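Local coordinates for protein mannosephosphate isomerase, putative (PDB 1ZX5) that probably interconverts mannose 6-phosphate and fructose 6-phosphate as a zinc-dependent type I isomerase of the cupin superfamily, at residues 20-25 against 89-94; 27-31 against 270-274. All coordinates share one frame; numbering follows the deposited sequence. Where two conformers were deposited one is given.

Contact 1: residues 20-25 against 89-94. With EDO (1,2-ethanediol), chain C.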
loop_
_atom_site.group_PDB
_atom_site.type_symbol
_atom_site.label_atom_id
_atom_site.label_comp_id
_atom_site.label_asym_id
_atom_site.label_seq_id
_atom_site.Cartn_x
_atom_site.Cartn_y
_atom_site.Cartn_z
ATOM N N TRP A 20 12.935 11.476 -4.611
ATOM C CA TRP A 20 12.136 12.082 -3.545
ATOM C C TRP A 20 12.134 11.317 -2.197
ATOM O O TRP A 20 11.440 11.722 -1.251
ATOM C CB TRP A 20 10.708 12.312 -4.038
ATOM C CG TRP A 20 10.127 11.155 -4.791
ATOM C CD1 TRP A 20 10.037 11.032 -6.148
ATOM C CD2 TRP A 20 9.539 9.952 -4.235
ATOM N NE1 TRP A 20 9.431 9.835 -6.477
ATOM C CE2 TRP A 20 9.107 9.158 -5.329
ATOM C CE3 TRP A 20 9.327 9.478 -2.927
ATOM C CZ2 TRP A 20 8.480 7.905 -5.158
ATOM C CZ3 TRP A 20 8.704 8.231 -2.750
ATOM C CH2 TRP A 20 8.282 7.466 -3.862
ATOM N N GLY A 21 12.887 10.216 -2.107
ATOM C CA GLY A 21 12.933 9.436 -0.867
ATOM C C GLY A 21 13.907 10.026 0.139
ATOM O O GLY A 21 14.934 10.555 -0.247
ATOM N N GLY A 22 13.601 9.929 1.428
ATOM C CA GLY A 22 14.489 10.449 2.468
ATOM C C GLY A 22 15.238 9.321 3.161
ATOM O O GLY A 22 15.733 8.418 2.494
ATOM N N GLU A 23 15.292 9.363 4.496
ATOM C CA GLU A 23 16.048 8.398 5.303
ATOM C C GLU A 23 15.206 7.377 6.050
ATOM O O GLU A 23 15.754 6.428 6.622
ATOM C CB GLU A 23 16.946 9.131 6.309
ATOM C CG GLU A 23 18.083 9.866 5.649
ATOM C CD GLU A 23 19.002 10.575 6.637
ATOM O OE1 GLU A 23 19.102 11.818 6.549
ATOM O OE2 GLU A 23 19.649 9.899 7.459
ATOM N N TRP A 24 13.889 7.580 6.064
ATOM C CA TRP A 24 12.976 6.853 6.975
ATOM C C TRP A 24 12.972 5.344 6.737
ATOM O O TRP A 24 13.091 4.556 7.674
ATOM C CB TRP A 24 11.543 7.430 6.865
ATOM C CG TRP A 24 10.463 6.663 7.612
ATOM C CD1 TRP A 24 10.378 6.462 8.983
ATOM C CD2 TRP A 24 9.286 6.046 7.048
ATOM N NE1 TRP A 24 9.240 5.745 9.283
ATOM C CE2 TRP A 24 8.549 5.484 8.128
ATOM C CE3 TRP A 24 8.781 5.922 5.742
ATOM C CZ2 TRP A 24 7.346 4.792 7.937
ATOM C CZ3 TRP A 24 7.587 5.226 5.540
ATOM C CH2 TRP A 24 6.879 4.672 6.640
ATOM N N ILE A 25 12.833 4.943 5.477
ATOM C CA ILE A 25 12.742 3.520 5.151
ATOM C C ILE A 25 14.019 2.738 5.523
ATOM O O ILE A 25 13.930 1.732 6.226
ATOM C CB ILE A 25 12.315 3.286 3.689
ATOM C CG1 ILE A 25 10.838 3.690 3.528
ATOM C CG2 ILE A 25 12.548 1.804 3.293
ATOM C CD1 ILE A 25 10.351 3.691 2.109
ATOM N N LEU A 89 5.649 0.446 1.757
ATOM C CA LEU A 89 6.017 1.623 2.530
ATOM C C LEU A 89 6.508 2.673 1.543
ATOM O O LEU A 89 7.294 2.350 0.635
ATOM C CB LEU A 89 7.116 1.304 3.557
ATOM C CG LEU A 89 6.768 0.267 4.633
ATOM C CD1 LEU A 89 7.996 -0.035 5.484
ATOM C CD2 LEU A 89 5.598 0.762 5.483
ATOM N N ILE A 90 6.034 3.911 1.714
ATOM C CA ILE A 90 6.388 5.035 0.826
ATOM C C ILE A 90 6.880 6.206 1.670
ATOM O O ILE A 90 6.196 6.648 2.590
ATOM C CB ILE A 90 5.170 5.528 -0.024
ATOM C CG1 ILE A 90 4.537 4.392 -0.845
ATOM C CG2 ILE A 90 5.531 6.787 -0.881
ATOM C CD1 ILE A 90 5.315 3.970 -2.045
ATOM N N ASP A 91 8.067 6.703 1.351
ATOM C CA ASP A 91 8.613 7.877 2.011
ATOM C C ASP A 91 8.616 9.036 1.022
ATOM O O ASP A 91 9.607 9.267 0.315
ATOM C CB ASP A 91 10.024 7.603 2.550
ATOM C CG ASP A 91 10.584 8.774 3.354
ATOM O OD1 ASP A 91 9.778 9.619 3.805
ATOM O OD2 ASP A 91 11.831 8.855 3.534
ATOM N N ALA A 92 7.484 9.736 0.943
ATOM C CA ALA A 92 7.355 10.880 0.043
ATOM C C ALA A 92 7.903 12.105 0.764
ATOM O O ALA A 92 7.150 12.963 1.220
ATOM C CB ALA A 92 5.885 11.072 -0.393
ATOM N N ALA A 93 9.226 12.163 0.894
ATOM C CA ALA A 93 9.859 13.172 1.735
ATOM C C ALA A 93 9.870 14.531 1.028
ATOM O O ALA A 93 9.467 15.530 1.605
ATOM C CB ALA A 93 11.281 12.735 2.161
ATOM N N SER A 94 10.328 14.548 -0.219
ATOM C CA SER A 94 10.139 15.677 -1.116
ATOM C C SER A 94 8.790 15.506 -1.778
ATOM O O SER A 94 8.300 14.382 -1.871
ATOM C CB SER A 94 11.202 15.678 -2.205
ATOM O OG SER A 94 12.459 15.781 -1.607
HETATM C C1 EDO C . 6.125 4.389 12.131
HETATM O O1 EDO C . 7.360 5.096 11.891
HETATM C C2 EDO C . 5.918 3.318 11.052
HETATM O O2 EDO C . 6.638 2.128 11.378
HETATM O O HOH W 1 13.237 6.688 3.153
#
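Asp91 OD2 takes the backbone N-H of Gly22 at 3.0 Å. The amide meets the oxygen from well above the carboxylate plane, and the bond is bent, with 136° at the hydrogen. A water lies 2.6 Å from OD2 and probably donates a hydrogen bond to it. That water in turn accepts from Ile25 N, so the carboxylate reaches the first turn of helix 24-28 through it. The CG of Asp91 lies anti to the backbone N (chi1 -175°), which carries the carboxylate up from the strand to the bend at Gly22. A side chain on Gly22 would be tight against both OD2 and the methyl of Ala93.

Farther along, Trp20 O receives Ser94 N at 3.2 Å in a nearly straight bond. Ala93 N reaches the same oxygen weakly. The inverse gamma turn centred on Ala92 swings the chain off the end of strand 85-92 and brings these amides round. Asp91 O lies at the edge of the Trp20 indole, with CE3 at 3.3 Å, and Gly21 CA sends it a straight C-H...O contact.

The Trp24 ring turns its edge to Asp91 CB, and the ring and carboxylate planes stand 71° apart. Its NE1 donates to an ethanediol. Ile25 CD1 settles on the strand backbone near Leu89 O at 3.6 Å.

Strands 36-41 and 181-188 flank strand 85-92 in the six-stranded sheet of the catalytic domain. The buried carboxylate thus ties the sheet directly to the bend at Gly22, and through the water to the helix start. The Gly22 amide and the water would probably favour its charged form.

Contact 2: residues 27-31 against 270-274. With ACY (acetic acid), chain F.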
loop_
_atom_site.group_PDB
_atom_site.type_symbol
_atom_site.label_atom_id
_atom_site.label_comp_id
_atom_site.label_asym_id
_atom_site.label_seq_id
_atom_site.Cartn_x
_atom_site.Cartn_y
_atom_site.Cartn_z
ATOM N N LEU A 27 16.164 3.409 7.673
ATOM C CA LEU A 27 16.218 3.387 9.129
ATOM C C LEU A 27 15.279 2.335 9.722
ATOM O O LEU A 27 15.677 1.618 10.634
ATOM C CB LEU A 27 15.945 4.773 9.714
ATOM C CG LEU A 27 16.674 5.008 11.040
ATOM C CD1 LEU A 27 18.149 5.374 10.778
ATOM C CD2 LEU A 27 15.968 6.090 11.880
ATOM N N LEU A 28 14.058 2.225 9.192
ATOM C CA LEU A 28 13.164 1.118 9.555
ATOM C C LEU A 28 13.854 -0.224 9.378
ATOM O O LEU A 28 13.705 -1.098 10.220
ATOM C CB LEU A 28 11.883 1.118 8.715
ATOM C CG LEU A 28 10.823 2.174 9.035
ATOM C CD1 LEU A 28 9.679 2.055 8.056
ATOM C CD2 LEU A 28 10.356 2.056 10.482
ATOM N N LYS A 29 14.607 -0.371 8.288
ATOM C CA LYS A 29 15.265 -1.628 7.948
ATOM C C LYS A 29 16.683 -1.738 8.519
ATOM O O LYS A 29 17.458 -2.596 8.082
ATOM C CB LYS A 29 15.291 -1.838 6.425
ATOM C CG LYS A 29 13.944 -1.651 5.725
ATOM C CD LYS A 29 12.918 -2.669 6.186
ATOM C CE LYS A 29 11.617 -2.541 5.405
ATOM N NZ LYS A 29 10.689 -3.639 5.827
ATOM N N GLY A 30 17.026 -0.862 9.466
ATOM C CA GLY A 30 18.258 -0.996 10.247
ATOM C C GLY A 30 19.538 -0.429 9.659
ATOM O O GLY A 30 20.625 -0.803 10.099
ATOM N N PHE A 31 19.447 0.472 8.680
ATOM C CA PHE A 31 20.664 1.107 8.154
ATOM C C PHE A 31 20.475 2.585 7.809
ATOM O O PHE A 31 19.369 3.091 7.844
ATOM C CB PHE A 31 21.300 0.289 6.999
ATOM C CG PHE A 31 20.471 0.243 5.711
ATOM C CD1 PHE A 31 20.907 0.909 4.564
ATOM C CD2 PHE A 31 19.291 -0.495 5.640
ATOM C CE1 PHE A 31 20.163 0.865 3.357
ATOM C CE2 PHE A 31 18.538 -0.547 4.445
ATOM C CZ PHE A 31 18.981 0.135 3.302
ATOM N N HIS A 270 9.699 -7.096 14.471
ATOM C CA HIS A 270 10.238 -5.794 14.858
ATOM C C HIS A 270 9.549 -4.689 14.098
ATOM O O HIS A 270 9.068 -4.910 12.979
ATOM C CB HIS A 270 11.748 -5.740 14.570
ATOM C CG HIS A 270 12.553 -6.648 15.433
ATOM N ND1 HIS A 270 13.234 -6.204 16.545
ATOM C CD2 HIS A 270 12.780 -7.981 15.357
ATOM C CE1 HIS A 270 13.842 -7.226 17.125
ATOM N NE2 HIS A 270 13.589 -8.314 16.419
ATOM N N ARG A 271 9.481 -3.511 14.729
ATOM C CA ARG A 271 9.022 -2.276 14.095
ATOM C C ARG A 271 9.674 -2.125 12.707
ATOM O O ARG A 271 10.890 -2.247 12.585
ATOM C CB ARG A 271 9.362 -1.074 15.001
ATOM C CG ARG A 271 9.401 0.318 14.314
ATOM C CD ARG A 271 9.963 1.385 15.274
ATOM N NE ARG A 271 10.606 2.520 14.595
ATOM C CZ ARG A 271 11.860 2.509 14.140
ATOM N NH1 ARG A 271 12.359 3.586 13.539
ATOM N NH2 ARG A 271 12.622 1.422 14.271
ATOM N N GLY A 272 8.881 -1.856 11.678
ATOM C CA GLY A 272 9.429 -1.648 10.338
ATOM C C GLY A 272 9.383 -2.869 9.437
ATOM O O GLY A 272 9.754 -2.794 8.249
ATOM N N TYR A 273 8.900 -3.983 9.987
ATOM C CA TYR A 273 8.869 -5.254 9.273
ATOM C C TYR A 273 7.464 -5.827 9.203
ATOM O O TYR A 273 6.603 -5.505 10.032
ATOM C CB TYR A 273 9.850 -6.258 9.901
ATOM C CG TYR A 273 11.298 -5.873 9.665
ATOM C CD1 TYR A 273 11.986 -6.323 8.540
ATOM C CD2 TYR A 273 11.967 -5.022 10.555
ATOM C CE1 TYR A 273 13.323 -5.945 8.307
ATOM C CE2 TYR A 273 13.288 -4.642 10.341
ATOM C CZ TYR A 273 13.955 -5.110 9.217
ATOM O OH TYR A 273 15.258 -4.733 9.015
ATOM N N SER A 274 7.263 -6.687 8.211
ATOM C CA SER A 274 5.979 -7.277 7.915
ATOM C C SER A 274 6.048 -8.783 7.985
ATOM O O SER A 274 7.110 -9.401 7.831
ATOM C CB SER A 274 5.511 -6.909 6.503
ATOM O OG SER A 274 5.349 -5.519 6.396
HETATM C C ACY F . 12.748 -6.531 4.863
HETATM O O ACY F . 13.962 -6.266 5.072
HETATM O OXT ACY F . 11.911 -5.712 4.439
HETATM C CH3 ACY F . 12.274 -7.927 5.139
HETATM O O HOH W 2 13.188 -0.899 12.910
#
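Tyr273 lays one face of its ring over Lys29 CD, with CZ and CD 4.0 Å apart. The Lys29 chain bends at chi2 (-63°) and then runs extended, so NZ stands off-centre above the same ring, in a cation-pi contact 4.5 Å from its centroid. NZ also donates to Gly272 O at 2.7 Å, in the carbonyl plane. OXT of a bound acetic acid, probably from the crystallisation liquor, takes another bond from NZ, and Glu41 adds a salt bridge. At the other end of the ring, Tyr273 OH makes a weak approach to Lys29 O at 3.2 Å.

Helix 24-28 ends here in a Schellman motif with Gly30 as its C-prime residue. It meets the type II turn His270-Tyr273, which joins strands 266-269 and 274-277 of the cupin domain. Gly272 sits against Leu28 O, where a side chain would clash. A methionine in place of Lys29 would probably leave Gly272 O without its donor and Glu41 without its charged mate.

Leu28 CD2 packs on Gly272 CA at 3.8 Å. It also lies over one face of the Arg271 guanidinium, a doubtful contact because the arginine has a second conformer. A water donates to both Leu28 O and Arg271 O, 2.7 Å from each.

In the fold
Both contacts use helix 24-28, contact 1 at its start and contact 2 at its end. Contact 1 stays within the catalytic domain, holding the helix and the segment before it against a central sheet strand. Contact 2 reaches across to a turn of the C-terminal cupin domain. Each is partly buried, with a mix of covered and more open residues. In contact 1 a buried acid gathers backbone amide and water. In contact 2 a buried lysine meets a carbonyl and an aromatic ring, while an exposed arginine belongs to the turn. The two join through Leu89, whose CD1 lies 3.7 Å from Leu28 CD1.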